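PDB 3T0O: ribonuclease T2 from Homo sapiens, which cleaves single-stranded RNA, preferentially between purine and uridine residues, and so degrades microbial RNA for innate immune sensing by TLR8. Local coordinates for residues I14-H18 / Y118-L123; W38-W44 / I172-E176; P56-I62 / Q107-F111; I132-I136 / F223-P227. All blocks are in the same frame, centred on the assembly; numbering follows the deposited sequence.

Contact 1. Residues I14-H18 / Y118-L123; sequences IMVQH and YRELDL
Gln-17 brings the NE2 end of its carboxamide obliquely onto the CD1-CE1 bond of Tyr-118: NE2 sits 3.2 Å from Tyr-118 CD1 and equally close to CE1, with the amide plane steeply tilted (74°) to the ring. The other end of the same amide faces an aliphatic neighbour, OE1 lying 3.8 Å from Leu-123 CD2. A bridging water helps to orient the amide. It accepts from Gln-17 NE2 at 2.6 Å, donates to the carbonyl oxygen of Tyr-118 at 2.8 Å and accepts from the backbone N of Leu-123, so that one molecule joins the strand to the end of helix 107-121 and to the start of the next helix. Here the central antiparallel sheet of the RNase T2 alpha/beta fold, through strand 12-18, packs against a helix that covers one of its faces. Met-15, two residues back on the same strand face, adds the apolar part. In the conformer described here, the bend at chi2 (62°) helps bring the methyl CE in at the edge of the tyrosine ring, 3.7 Å from Tyr-118 CB, while Met-15 CG rests 3.9 Å from Leu-121 CD1 as the two side chains run past each other in opposite directions. The tyrosine hydroxyl is engaged beyond this contact, hydrogen-bonded to the carbonyl oxygen of Trp-38.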
loop_
_atom_site.group_PDB
_atom_site.type_symbol
_atom_site.label_atom_id
_atom_site.label_comp_id
_atom_site.label_asym_id
_atom_site.label_seq_id
_atom_site.Cartn_x
_atom_site.Cartn_y
_atom_site.Cartn_z
ATOM N N ILE A 14 -8.819 -4.016 -1.325
ATOM C CA ILE A 14 -7.437 -4.270 -1.743
ATOM C C ILE A 14 -6.506 -3.543 -0.794
ATOM O O ILE A 14 -6.615 -2.306 -0.659
ATOM C CB ILE A 14 -7.239 -3.781 -3.176
ATOM C CG1 ILE A 14 -8.220 -4.393 -4.141
ATOM C CG2 ILE A 14 -5.784 -4.182 -3.649
ATOM C CD1 ILE A 14 -8.259 -3.616 -5.498
ATOM N N MET A 15 -5.660 -4.290 -0.057
ATOM C CA MET A 15 -4.674 -3.641 0.799
ATOM C C MET A 15 -3.468 -3.383 -0.096
ATOM O O MET A 15 -2.884 -4.306 -0.635
ATOM C CB MET A 15 -4.263 -4.526 1.962
ATOM C CG MET A 15 -3.016 -4.001 2.689
ATOM S SD MET A 15 -3.216 -2.346 3.453
ATOM C CE MET A 15 -1.792 -2.204 4.501
ATOM N N VAL A 16 -3.093 -2.114 -0.258
ATOM C CA VAL A 16 -2.095 -1.709 -1.239
ATOM C C VAL A 16 -0.928 -1.177 -0.459
ATOM O O VAL A 16 -1.067 -0.245 0.371
ATOM C CB VAL A 16 -2.680 -0.563 -2.074
ATOM C CG1 VAL A 16 -1.620 -0.172 -3.141
ATOM C CG2 VAL A 16 -3.984 -1.077 -2.702
ATOM N N GLN A 17 0.278 -1.745 -0.665
ATOM C CA GLN A 17 1.477 -1.303 0.025
ATOM C C GLN A 17 2.513 -0.996 -1.068
ATOM O O GLN A 17 2.497 -1.612 -2.117
ATOM C CB GLN A 17 1.994 -2.428 0.906
ATOM C CG GLN A 17 1.029 -2.700 2.057
ATOM C CD GLN A 17 1.444 -3.866 2.900
ATOM O OE1 GLN A 17 0.992 -5.025 2.678
ATOM N NE2 GLN A 17 2.334 -3.635 3.777
ATOM N N HIS A 18 3.353 -0.021 -0.794
ATOM C CA HIS A 18 4.319 0.413 -1.816
ATOM C C HIS A 18 5.696 0.624 -1.246
ATOM O O HIS A 18 5.866 0.723 -0.056
ATOM C CB HIS A 18 3.783 1.581 -2.659
ATOM C CG HIS A 18 3.378 2.789 -1.844
ATOM N ND1 HIS A 18 2.649 3.800 -2.441
ATOM C CD2 HIS A 18 3.528 3.114 -0.542
ATOM C CE1 HIS A 18 2.456 4.751 -1.539
ATOM N NE2 HIS A 18 2.905 4.329 -0.366
ATOM N N TYR A 118 -2.081 -3.773 8.167
ATOM C CA TYR A 118 -0.678 -3.656 7.752
ATOM C C TYR A 118 0.237 -4.410 8.761
ATOM O O TYR A 118 1.148 -5.102 8.328
ATOM C CB TYR A 118 -0.346 -2.158 7.861
ATOM C CG TYR A 118 1.125 -1.820 7.610
ATOM C CD1 TYR A 118 1.643 -1.883 6.336
ATOM C CD2 TYR A 118 1.924 -1.444 8.661
ATOM C CE1 TYR A 118 3.007 -1.522 6.137
ATOM C CE2 TYR A 118 3.271 -1.082 8.493
ATOM C CZ TYR A 118 3.773 -1.118 7.212
ATOM O OH TYR A 118 5.116 -0.759 7.095
ATOM N N ARG A 119 -0.029 -4.282 10.050
ATOM C CA ARG A 119 0.758 -4.951 11.098
ATOM C C ARG A 119 0.633 -6.463 11.029
ATOM O O ARG A 119 1.600 -7.199 11.294
ATOM C CB ARG A 119 0.294 -4.455 12.500
ATOM C CG ARG A 119 0.544 -2.946 12.706
ATOM C CD ARG A 119 0.313 -2.440 14.155
ATOM N NE ARG A 119 -0.988 -2.804 14.714
ATOM C CZ ARG A 119 -2.038 -1.997 14.861
ATOM N NH1 ARG A 119 -2.020 -0.734 14.467
ATOM N NH2 ARG A 119 -3.141 -2.480 15.415
ATOM N N GLU A 120 -0.605 -6.926 10.789
ATOM C CA GLU A 120 -0.897 -8.345 10.794
ATOM C C GLU A 120 -0.310 -8.960 9.535
ATOM O O GLU A 120 0.236 -10.089 9.563
ATOM C CB GLU A 120 -2.409 -8.576 10.859
ATOM C CG GLU A 120 -2.956 -8.197 12.224
ATOM C CD GLU A 120 -4.446 -8.339 12.314
ATOM O OE1 GLU A 120 -5.122 -8.676 11.316
ATOM O OE2 GLU A 120 -4.919 -8.129 13.431
ATOM N N LEU A 121 -0.383 -8.256 8.414
ATOM C CA LEU A 121 0.191 -8.853 7.249
ATOM C C LEU A 121 1.720 -8.897 7.311
ATOM O O LEU A 121 2.399 -9.868 6.888
ATOM C CB LEU A 121 -0.207 -8.036 6.025
ATOM C CG LEU A 121 -1.710 -8.217 5.812
ATOM C CD1 LEU A 121 -2.124 -7.153 4.763
ATOM C CD2 LEU A 121 -2.095 -9.644 5.302
ATOM N N ASP A 122 2.296 -7.822 7.915
ATOM C CA ASP A 122 3.753 -7.711 8.018
ATOM C C ASP A 122 4.542 -8.144 6.803
ATOM O O ASP A 122 5.417 -9.012 6.876
ATOM C CB ASP A 122 4.267 -8.322 9.301
ATOM C CG ASP A 122 5.667 -7.739 9.682
ATOM O OD1 ASP A 122 6.200 -6.899 8.909
ATOM O OD2 ASP A 122 6.119 -8.173 10.757
ATOM N N LEU A 123 4.209 -7.475 5.703
ATOM C CA LEU A 123 4.881 -7.759 4.449
ATOM C C LEU A 123 6.381 -7.566 4.523
ATOM O O LEU A 123 7.100 -8.338 3.966
ATOM C CB LEU A 123 4.242 -6.854 3.381
ATOM C CG LEU A 123 5.025 -6.816 2.053
ATOM C CD1 LEU A 123 4.923 -8.182 1.299
ATOM C CD2 LEU A 123 4.389 -5.678 1.228
HETATM O O HOH W 1 2.562 -5.160 5.911
#

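Contact 2. Residues W38-W44 / I172-E176; sequences WTIHGLW and IGQIE
His-41 reaches from strand 39-44 to the side chain of Gln-174. Its CB lies 4.1 Å from Gln-174 OE1, and CG, anti to the backbone N (chi1 -169°), swings the imidazole so that ND1 donates to that oxygen at 2.8 Å. The bond is nearly straight, 171° at the hydrogen, and the oxygen lies in the imidazole plane, although the donor is tilted from the plane of the amide carbonyl. Further out, His-41 CE1 is 3.6 Å from Gln-174 OE1 and lies at the edge of the Trp-44 ring, near its plane. Gln-174, its own NE2 bonded to Gln-159 OE1, helps to position the imidazole; Trp-44 CZ2 covers one face, over the ring centre, and His-18 also stacks on it. Elsewhere Ile-175 CD1 sits over the six-membered ring of Trp-38, 3.8 Å from the centroid, in a CH-pi contact, while Ile-172 CG1 touches the ring edge 3.9 Å from Trp-38 CH2. The strand axes are 9.0 Å apart and 53° askew, with strand 12-18 pairing with both. A classic beta bulge places His-41 and Gly-42 opposite Val-16. Trp-44 bonds Glu-90 OE1 through NE1 and stacks on His-94, residues assigned to the active site by similarity and by prediction; with the predicted catalytic His-41 this is consistent with the two-histidine site of the RNase T2 family.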
loop_
_atom_site.group_PDB
_atom_site.type_symbol
_atom_site.label_atom_id
_atom_site.label_comp_id
_atom_site.label_asym_id
_atom_site.label_seq_id
_atom_site.Cartn_x
_atom_site.Cartn_y
_atom_site.Cartn_z
ATOM N N TRP A 38 8.351 -1.295 3.217
ATOM C CA TRP A 38 7.085 -1.118 2.553
ATOM C C TRP A 38 6.121 -0.437 3.440
ATOM O O TRP A 38 6.042 -0.734 4.640
ATOM C CB TRP A 38 6.486 -2.503 2.207
ATOM C CG TRP A 38 7.329 -3.180 1.131
ATOM C CD1 TRP A 38 8.535 -3.882 1.327
ATOM C CD2 TRP A 38 7.062 -3.206 -0.267
ATOM N NE1 TRP A 38 9.022 -4.279 0.090
ATOM C CE2 TRP A 38 8.136 -3.913 -0.892
ATOM C CE3 TRP A 38 6.013 -2.713 -1.062
ATOM C CZ2 TRP A 38 8.210 -4.099 -2.267
ATOM C CZ3 TRP A 38 6.059 -2.925 -2.443
ATOM C CH2 TRP A 38 7.154 -3.640 -3.033
ATOM N N THR A 39 5.408 0.538 2.859
ATOM C CA THR A 39 4.421 1.295 3.656
ATOM C C THR A 39 3.047 1.219 3.006
ATOM O O THR A 39 2.860 0.694 1.895
ATOM C CB THR A 39 4.809 2.828 3.723
ATOM O OG1 THR A 39 4.932 3.309 2.370
ATOM C CG2 THR A 39 6.152 2.945 4.398
ATOM N N ILE A 40 2.029 1.722 3.750
ATOM C CA ILE A 40 0.666 1.670 3.285
ATOM C C ILE A 40 0.390 2.698 2.224
ATOM O O ILE A 40 0.660 3.893 2.422
ATOM C CB ILE A 40 -0.290 1.943 4.445
ATOM C CG1 ILE A 40 -0.049 0.906 5.545
ATOM C CG2 ILE A 40 -1.723 1.897 3.890
ATOM C CD1 ILE A 40 -0.808 1.272 6.858
ATOM N N HIS A 41 -0.107 2.261 1.079
ATOM C CA HIS A 41 -0.709 3.189 0.146
ATOM C C HIS A 41 -2.178 3.395 0.507
ATOM O O HIS A 41 -2.604 4.532 0.785
ATOM C CB HIS A 41 -0.557 2.643 -1.224
ATOM C CG HIS A 41 -0.918 3.649 -2.254
ATOM N ND1 HIS A 41 -0.637 3.461 -3.587
ATOM C CD2 HIS A 41 -1.519 4.855 -2.146
ATOM C CE1 HIS A 41 -1.078 4.501 -4.278
ATOM N NE2 HIS A 41 -1.608 5.374 -3.438
ATOM N N GLY A 42 -2.955 2.306 0.602
ATOM C CA GLY A 42 -4.282 2.472 1.136
ATOM C C GLY A 42 -5.026 1.145 1.164
ATOM O O GLY A 42 -4.490 0.107 0.802
ATOM N N LEU A 43 -6.261 1.216 1.663
ATOM C CA LEU A 43 -7.158 0.113 1.726
ATOM C C LEU A 43 -8.344 0.441 0.850
ATOM O O LEU A 43 -9.146 1.306 1.175
ATOM C CB LEU A 43 -7.570 -0.138 3.186
ATOM C CG LEU A 43 -8.593 -1.260 3.306
ATOM C CD1 LEU A 43 -7.974 -2.590 2.977
ATOM C CD2 LEU A 43 -9.113 -1.321 4.791
ATOM N N TRP A 44 -8.365 -0.164 -0.317
ATOM C CA TRP A 44 -9.275 0.341 -1.348
ATOM C C TRP A 44 -10.398 -0.620 -1.696
ATOM O O TRP A 44 -10.132 -1.766 -2.073
ATOM C CB TRP A 44 -8.463 0.472 -2.632
ATOM C CG TRP A 44 -7.317 1.450 -2.568
ATOM C CD1 TRP A 44 -7.060 2.343 -1.661
ATOM C CD2 TRP A 44 -6.323 1.574 -3.581
ATOM N NE1 TRP A 44 -5.895 3.051 -1.975
ATOM C CE2 TRP A 44 -5.447 2.569 -3.169
ATOM C CE3 TRP A 44 -6.124 0.940 -4.800
ATOM C CZ2 TRP A 44 -4.333 2.958 -3.925
ATOM C CZ3 TRP A 44 -5.009 1.313 -5.537
ATOM C CH2 TRP A 44 -4.149 2.244 -5.088
ATOM N N ILE A 172 10.236 -2.819 -8.948
ATOM C CA ILE A 172 9.029 -3.148 -8.142
ATOM C C ILE A 172 8.640 -1.958 -7.319
ATOM O O ILE A 172 9.493 -1.362 -6.680
ATOM C CB ILE A 172 9.229 -4.418 -7.325
ATOM C CG1 ILE A 172 7.891 -4.813 -6.652
ATOM C CG2 ILE A 172 10.290 -4.226 -6.173
ATOM C CD1 ILE A 172 8.014 -6.173 -5.897
ATOM N N GLY A 173 7.329 -1.698 -7.287
ATOM C CA GLY A 173 6.804 -0.500 -6.592
ATOM C C GLY A 173 5.672 -0.819 -5.640
ATOM O O GLY A 173 5.527 -0.087 -4.695
ATOM N N GLN A 174 4.848 -1.830 -5.954
ATOM C CA GLN A 174 3.567 -1.904 -5.176
ATOM C C GLN A 174 3.107 -3.339 -5.110
ATOM O O GLN A 174 3.217 -4.050 -6.096
ATOM C CB GLN A 174 2.547 -0.953 -5.851
ATOM C CG GLN A 174 1.199 -0.910 -5.102
ATOM C CD GLN A 174 0.485 0.398 -5.514
ATOM O OE1 GLN A 174 0.711 1.403 -4.868
ATOM N NE2 GLN A 174 -0.386 0.304 -6.467
ATOM N N ILE A 175 2.632 -3.754 -3.931
ATOM C CA ILE A 175 2.142 -5.120 -3.752
ATOM C C ILE A 175 0.756 -5.012 -3.199
ATOM O O ILE A 175 0.521 -4.263 -2.231
ATOM C CB ILE A 175 3.051 -5.845 -2.835
ATOM C CG1 ILE A 175 4.435 -6.078 -3.525
ATOM C CG2 ILE A 175 2.365 -7.156 -2.313
ATOM C CD1 ILE A 175 5.497 -6.717 -2.561
ATOM N N GLU A 176 -0.162 -5.669 -3.849
ATOM C CA GLU A 176 -1.617 -5.598 -3.493
ATOM C C GLU A 176 -2.051 -6.957 -3.035
ATOM O O GLU A 176 -1.736 -7.966 -3.653
ATOM C CB GLU A 176 -2.483 -5.154 -4.653
ATOM C CG GLU A 176 -1.962 -3.775 -5.142
ATOM C CD GLU A 176 -2.826 -3.207 -6.180
ATOM O OE1 GLU A 176 -3.614 -3.942 -6.745
ATOM O OE2 GLU A 176 -2.671 -2.010 -6.467
#

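Contact 3. Residues P56-I62 / Q107-F111; sequences PFNLEEI and QKKYF
Ile-62 and Lys-108 bring their CA atoms within 5.1 Å of each other where the chain, in 3-10 conformation from residue 59, passes the first turn of helix 107-121. Gln-107, extended beyond CG, pushes its amide into the loop at residues 56-58 and bonds backbone with both ends. OE1 accepts from Asn-58 N at 2.8 Å on an in-plane lone pair, and NE2 donates to Pro-56 O at 2.8 Å, a more bent bond (142° at the hydrogen). Gln-107 thus joins the helix start to the loop between strand 39-45 and helix 66-72 of this alpha/beta fold, where Glu-92 also takes Phe-57 N. Glu-61 lies across the stem of Gln-107, and its OE1 takes two waters that accept from the backbone N atoms of Gln-107 and Lys-108. On the apolar side the rings of Phe-57 and Phe-111 meet obliquely, planes 67° apart and Phe-57 CE1 3.8 Å from Phe-111 CE2. Ile-62 CG2 touches Phe-111 CD2 at 3.9 Å, while its CD1 stands over one face of that ring.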
loop_
_atom_site.group_PDB
_atom_site.type_symbol
_atom_site.label_atom_id
_atom_site.label_comp_id
_atom_site.label_asym_id
_atom_site.label_seq_id
_atom_site.Cartn_x
_atom_site.Cartn_y
_atom_site.Cartn_z
ATOM N N PRO A 56 -16.328 14.792 4.573
ATOM C CA PRO A 56 -14.937 15.146 4.415
ATOM C C PRO A 56 -14.046 14.494 5.458
ATOM O O PRO A 56 -14.472 14.190 6.589
ATOM C CB PRO A 56 -14.940 16.659 4.594
ATOM C CG PRO A 56 -16.164 16.915 5.467
ATOM C CD PRO A 56 -17.156 15.952 4.935
ATOM N N PHE A 57 -12.804 14.319 5.040
ATOM C CA PHE A 57 -11.742 13.920 5.967
ATOM C C PHE A 57 -11.686 14.908 7.121
ATOM O O PHE A 57 -11.794 16.123 6.916
ATOM C CB PHE A 57 -10.426 13.961 5.230
ATOM C CG PHE A 57 -9.276 13.515 6.046
ATOM C CD1 PHE A 57 -9.256 12.242 6.592
ATOM C CD2 PHE A 57 -8.265 14.421 6.396
ATOM C CE1 PHE A 57 -8.179 11.816 7.420
ATOM C CE2 PHE A 57 -7.182 14.001 7.184
ATOM C CZ PHE A 57 -7.108 12.723 7.681
ATOM N N ASN A 58 -11.492 14.358 8.318
ATOM C CA ASN A 58 -11.393 15.164 9.529
ATOM C C ASN A 58 -10.209 14.580 10.333
ATOM O O ASN A 58 -10.310 13.551 11.016
ATOM C CB ASN A 58 -12.700 15.106 10.308
ATOM C CG ASN A 58 -12.657 15.937 11.565
ATOM O OD1 ASN A 58 -11.605 16.490 11.896
ATOM N ND2 ASN A 58 -13.788 16.032 12.284
ATOM N N LEU A 59 -9.082 15.267 10.236
ATOM C CA LEU A 59 -7.877 14.815 10.889
ATOM C C LEU A 59 -8.061 14.572 12.398
ATOM O O LEU A 59 -7.548 13.619 12.973
ATOM C CB LEU A 59 -6.760 15.811 10.582
ATOM C CG LEU A 59 -5.361 15.430 11.053
ATOM C CD1 LEU A 59 -4.889 14.164 10.346
ATOM C CD2 LEU A 59 -4.419 16.650 10.701
ATOM N N GLU A 60 -8.816 15.457 13.026
ATOM C CA GLU A 60 -9.103 15.339 14.449
ATOM C C GLU A 60 -9.606 13.959 14.870
ATOM O O GLU A 60 -9.293 13.483 15.965
ATOM C CB GLU A 60 -10.116 16.421 14.855
ATOM C CG GLU A 60 -9.525 17.812 14.764
ATOM N N GLU A 61 -10.370 13.294 13.987
ATOM C CA GLU A 61 -10.958 11.985 14.291
ATOM C C GLU A 61 -9.963 10.867 14.415
ATOM O O GLU A 61 -10.231 9.844 15.079
ATOM C CB GLU A 61 -11.949 11.626 13.205
ATOM C CG GLU A 61 -13.185 12.477 13.324
ATOM C CD GLU A 61 -14.258 12.098 12.314
ATOM O OE1 GLU A 61 -14.394 10.897 12.033
ATOM O OE2 GLU A 61 -14.958 13.004 11.821
ATOM N N ILE A 62 -8.810 11.051 13.790
ATOM C CA ILE A 62 -7.767 9.995 13.803
ATOM C C ILE A 62 -6.516 10.463 14.552
ATOM O O ILE A 62 -5.439 9.914 14.382
ATOM C CB ILE A 62 -7.393 9.531 12.395
ATOM C CG1 ILE A 62 -6.847 10.674 11.534
ATOM C CG2 ILE A 62 -8.630 8.863 11.718
ATOM C CD1 ILE A 62 -6.069 10.090 10.248
ATOM N N GLN A 107 -14.116 7.232 10.198
ATOM C CA GLN A 107 -12.749 7.513 9.855
ATOM C C GLN A 107 -11.783 6.766 10.768
ATOM O O GLN A 107 -10.783 6.153 10.298
ATOM C CB GLN A 107 -12.460 9.014 9.768
ATOM C CG GLN A 107 -13.271 9.595 8.604
ATOM C CD GLN A 107 -13.094 11.077 8.437
ATOM O OE1 GLN A 107 -11.999 11.573 8.598
ATOM N NE2 GLN A 107 -14.200 11.801 8.078
ATOM N N LYS A 108 -12.036 6.820 12.065
ATOM C CA LYS A 108 -11.116 6.179 12.981
ATOM C C LYS A 108 -11.051 4.666 12.749
ATOM O O LYS A 108 -9.980 4.056 12.853
ATOM C CB LYS A 108 -11.510 6.501 14.444
ATOM C CG LYS A 108 -10.609 5.846 15.431
ATOM C CD LYS A 108 -9.264 6.480 15.513
ATOM C CE LYS A 108 -8.580 6.086 16.894
ATOM N NZ LYS A 108 -9.323 6.529 18.106
ATOM N N LYS A 109 -12.191 4.064 12.473
ATOM C CA LYS A 109 -12.241 2.611 12.312
ATOM C C LYS A 109 -11.573 2.206 11.012
ATOM O O LYS A 109 -10.809 1.245 10.993
ATOM C CB LYS A 109 -13.697 2.120 12.360
ATOM C CG LYS A 109 -14.195 2.061 13.783
ATOM C CD LYS A 109 -15.742 1.906 13.837
ATOM C CE LYS A 109 -16.155 0.521 13.395
ATOM N NZ LYS A 109 -17.690 0.432 13.690
ATOM N N TYR A 110 -11.833 2.940 9.930
ATOM C CA TYR A 110 -11.197 2.660 8.676
ATOM C C TYR A 110 -9.669 2.796 8.752
ATOM O O TYR A 110 -8.933 1.910 8.346
ATOM C CB TYR A 110 -11.770 3.667 7.645
ATOM C CG TYR A 110 -11.055 3.632 6.335
ATOM C CD1 TYR A 110 -11.275 2.590 5.454
ATOM C CD2 TYR A 110 -10.147 4.621 5.986
ATOM C CE1 TYR A 110 -10.628 2.543 4.215
ATOM C CE2 TYR A 110 -9.509 4.567 4.755
ATOM C CZ TYR A 110 -9.815 3.531 3.878
ATOM O OH TYR A 110 -9.174 3.465 2.640
ATOM N N PHE A 111 -9.192 3.958 9.188
ATOM C CA PHE A 111 -7.764 4.098 9.243
ATOM C C PHE A 111 -7.159 3.162 10.289
ATOM O O PHE A 111 -6.070 2.612 10.029
ATOM C CB PHE A 111 -7.390 5.564 9.524
ATOM C CG PHE A 111 -7.535 6.429 8.336
ATOM C CD1 PHE A 111 -6.545 6.465 7.370
ATOM C CD2 PHE A 111 -8.622 7.285 8.205
ATOM C CE1 PHE A 111 -6.697 7.325 6.256
ATOM C CE2 PHE A 111 -8.786 8.106 7.110
ATOM C CZ PHE A 111 -7.833 8.146 6.142
HETATM O O HOH W 2 -13.898 8.554 13.301
HETATM O O HOH W 3 -15.948 9.444 10.766
HETATM O O HOH W 4 -8.114 9.247 17.422
#

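Contact 4. Residues I132-I136 / F223-P227; sequences IKPSI and FYPPP
Pro-134 and Tyr-224 form the apolar centre, side by side and pointing the same way. Tyr-224 CG is anti to the backbone N (chi1 177°), which helps to lay the ring alongside the proline. Pro-134 CG stands over one face of the tyrosine ring, 4.0 Å from its centroid, a CH-pi contact displaced toward the rim. Ile-132 CG2 comes in at about a right angle, 4.0 Å from Tyr-224 CE2. Pro-134 CB also packs 3.7 Å from Pro-226 CA, and the touching parts of the two segments run in directions 87° apart. Further out, Ile-136 CD1 meets Pro-226 CG, and the carbonyl oxygen of Ser-135 lies at the edge of the Phe-223 ring, 3.2 Å from CE1. The polar edge begins with the one direct hydrogen bond between the segments, Ser-135 N to Tyr-224 O at 2.9 Å, the N-H approaching nearly head-on to the carbonyl (C=O...donor angle 174°). The same oxygen is also approached by Pro-134 CA in a CA-H...O contact. A water links Ser-135 O to Tyr-224 N, and another joins Ile-132 O to the tyrosine hydroxyl, which also bonds Trp-38 NE1. Both segments are loops: 132-136 follows helix 123-129, whose Leu-127 touches Ile-132 and Tyr-224, whereas 223-227 continues from strand 221-222, lying against Ile-172 of strand 171-180 and, through Pro-225, against helix 20-23.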
loop_
_atom_site.group_PDB
_atom_site.type_symbol
_atom_site.label_atom_id
_atom_site.label_comp_id
_atom_site.label_asym_id
_atom_site.label_seq_id
_atom_site.Cartn_x
_atom_site.Cartn_y
_atom_site.Cartn_z
ATOM N N ILE A 132 14.239 -12.059 0.628
ATOM C CA ILE A 132 14.033 -11.057 -0.434
ATOM C C ILE A 132 14.238 -9.682 0.121
ATOM O O ILE A 132 13.374 -9.156 0.817
ATOM C CB ILE A 132 12.633 -11.208 -1.039
ATOM C CG1 ILE A 132 12.504 -12.640 -1.517
ATOM C CG2 ILE A 132 12.468 -10.176 -2.150
ATOM C CD1 ILE A 132 11.113 -12.941 -2.089
ATOM N N LYS A 133 15.425 -9.143 -0.100
ATOM C CA LYS A 133 15.845 -7.878 0.427
ATOM C C LYS A 133 16.195 -6.935 -0.698
ATOM O O LYS A 133 16.594 -7.375 -1.773
ATOM C CB LYS A 133 17.033 -8.102 1.371
ATOM C CG LYS A 133 18.299 -8.626 0.685
ATOM C CD LYS A 133 19.369 -8.822 1.762
ATOM C CE LYS A 133 20.711 -9.132 1.065
ATOM N NZ LYS A 133 20.771 -10.580 0.614
ATOM N N PRO A 134 16.063 -5.619 -0.469
ATOM C CA PRO A 134 16.545 -4.712 -1.515
ATOM C C PRO A 134 17.991 -5.007 -1.873
ATOM O O PRO A 134 18.821 -5.305 -1.005
ATOM C CB PRO A 134 16.353 -3.308 -0.912
ATOM C CG PRO A 134 15.238 -3.586 0.136
ATOM C CD PRO A 134 15.566 -4.935 0.731
ATOM N N SER A 135 18.242 -4.932 -3.189
ATOM C CA SER A 135 19.523 -5.377 -3.677
ATOM C C SER A 135 19.851 -4.746 -4.980
ATOM O O SER A 135 18.982 -4.300 -5.694
ATOM C CB SER A 135 19.532 -6.894 -3.792
ATOM O OG SER A 135 20.786 -7.388 -4.232
ATOM N N ILE A 136 21.172 -4.642 -5.229
ATOM C CA ILE A 136 21.683 -4.300 -6.539
ATOM C C ILE A 136 21.429 -5.382 -7.580
ATOM O O ILE A 136 21.357 -5.110 -8.809
ATOM C CB ILE A 136 23.241 -4.074 -6.409
ATOM C CG1 ILE A 136 23.499 -3.030 -5.327
ATOM C CG2 ILE A 136 23.868 -3.737 -7.732
ATOM C CD1 ILE A 136 22.805 -1.668 -5.651
ATOM N N PHE A 223 14.017 -5.036 -10.531
ATOM C CA PHE A 223 14.898 -4.364 -9.558
ATOM C C PHE A 223 14.087 -4.012 -8.337
ATOM O O PHE A 223 13.024 -3.395 -8.426
ATOM C CB PHE A 223 15.447 -3.099 -10.266
ATOM C CG PHE A 223 16.446 -2.312 -9.502
ATOM C CD1 PHE A 223 17.409 -2.910 -8.705
ATOM C CD2 PHE A 223 16.440 -0.933 -9.626
ATOM C CE1 PHE A 223 18.383 -2.131 -7.981
ATOM C CE2 PHE A 223 17.414 -0.147 -8.911
ATOM C CZ PHE A 223 18.366 -0.782 -8.111
ATOM N N TYR A 224 14.660 -4.291 -7.173
ATOM C CA TYR A 224 14.034 -3.974 -5.882
ATOM C C TYR A 224 15.086 -3.060 -5.210
ATOM O O TYR A 224 16.061 -3.540 -4.573
ATOM C CB TYR A 224 13.874 -5.305 -5.137
ATOM C CG TYR A 224 13.316 -5.217 -3.749
ATOM C CD1 TYR A 224 12.516 -4.130 -3.354
ATOM C CD2 TYR A 224 13.497 -6.254 -2.886
ATOM C CE1 TYR A 224 11.978 -4.045 -2.055
ATOM C CE2 TYR A 224 12.953 -6.257 -1.626
ATOM C CZ TYR A 224 12.199 -5.132 -1.199
ATOM O OH TYR A 224 11.630 -5.161 0.040
ATOM N N PRO A 225 14.946 -1.766 -5.383
ATOM C CA PRO A 225 16.063 -0.843 -5.148
ATOM C C PRO A 225 16.292 -0.541 -3.698
ATOM O O PRO A 225 15.342 -0.256 -2.941
ATOM C CB PRO A 225 15.615 0.460 -5.857
ATOM C CG PRO A 225 14.172 0.403 -5.958
ATOM C CD PRO A 225 13.827 -1.119 -6.091
ATOM N N PRO A 226 17.545 -0.635 -3.258
ATOM C CA PRO A 226 17.884 -0.113 -1.904
ATOM C C PRO A 226 17.618 1.399 -1.828
ATOM O O PRO A 226 17.904 2.132 -2.782
ATOM C CB PRO A 226 19.381 -0.414 -1.774
ATOM C CG PRO A 226 19.724 -1.287 -2.869
ATOM C CD PRO A 226 18.684 -1.198 -3.959
ATOM N N PRO A 227 17.013 1.880 -0.721
ATOM C CA PRO A 227 16.663 3.305 -0.662
ATOM C C PRO A 227 17.887 4.166 -0.787
ATOM O O PRO A 227 19.030 3.738 -0.442
ATOM C CB PRO A 227 16.076 3.504 0.734
ATOM C CG PRO A 227 15.890 2.162 1.290
ATOM C CD PRO A 227 16.538 1.124 0.439
HETATM O O HOH W 5 12.663 -6.692 1.808
HETATM O O HOH W 6 16.994 -5.783 -6.784
#

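How the contacts relate
Contacts 1 and 2 form the middle of the fold, their centres about 7 Å apart, and both use the antiparallel sheet, in which strand 12-18 lies between 39-45 and 171-180. Contacts 3 and 4 lie on opposite sides of the chain's centre, their own centres about 34 Å apart. Contact 3 shares helix 107-121 with contact 1 and meets contact 2 where Tyr-110 OH reaches Leu-43 O. Contact 4 joins contact 2 through Ile-172 N and Phe-223 O. Along the chain, contacts 1 and 2 interleave, contact 3 falls within the span of each, and contact 4 opens after contact 1 closes but crosses contact 2. Distant segments are thereby gathered around a sheet carrying the predicted catalytic His-41.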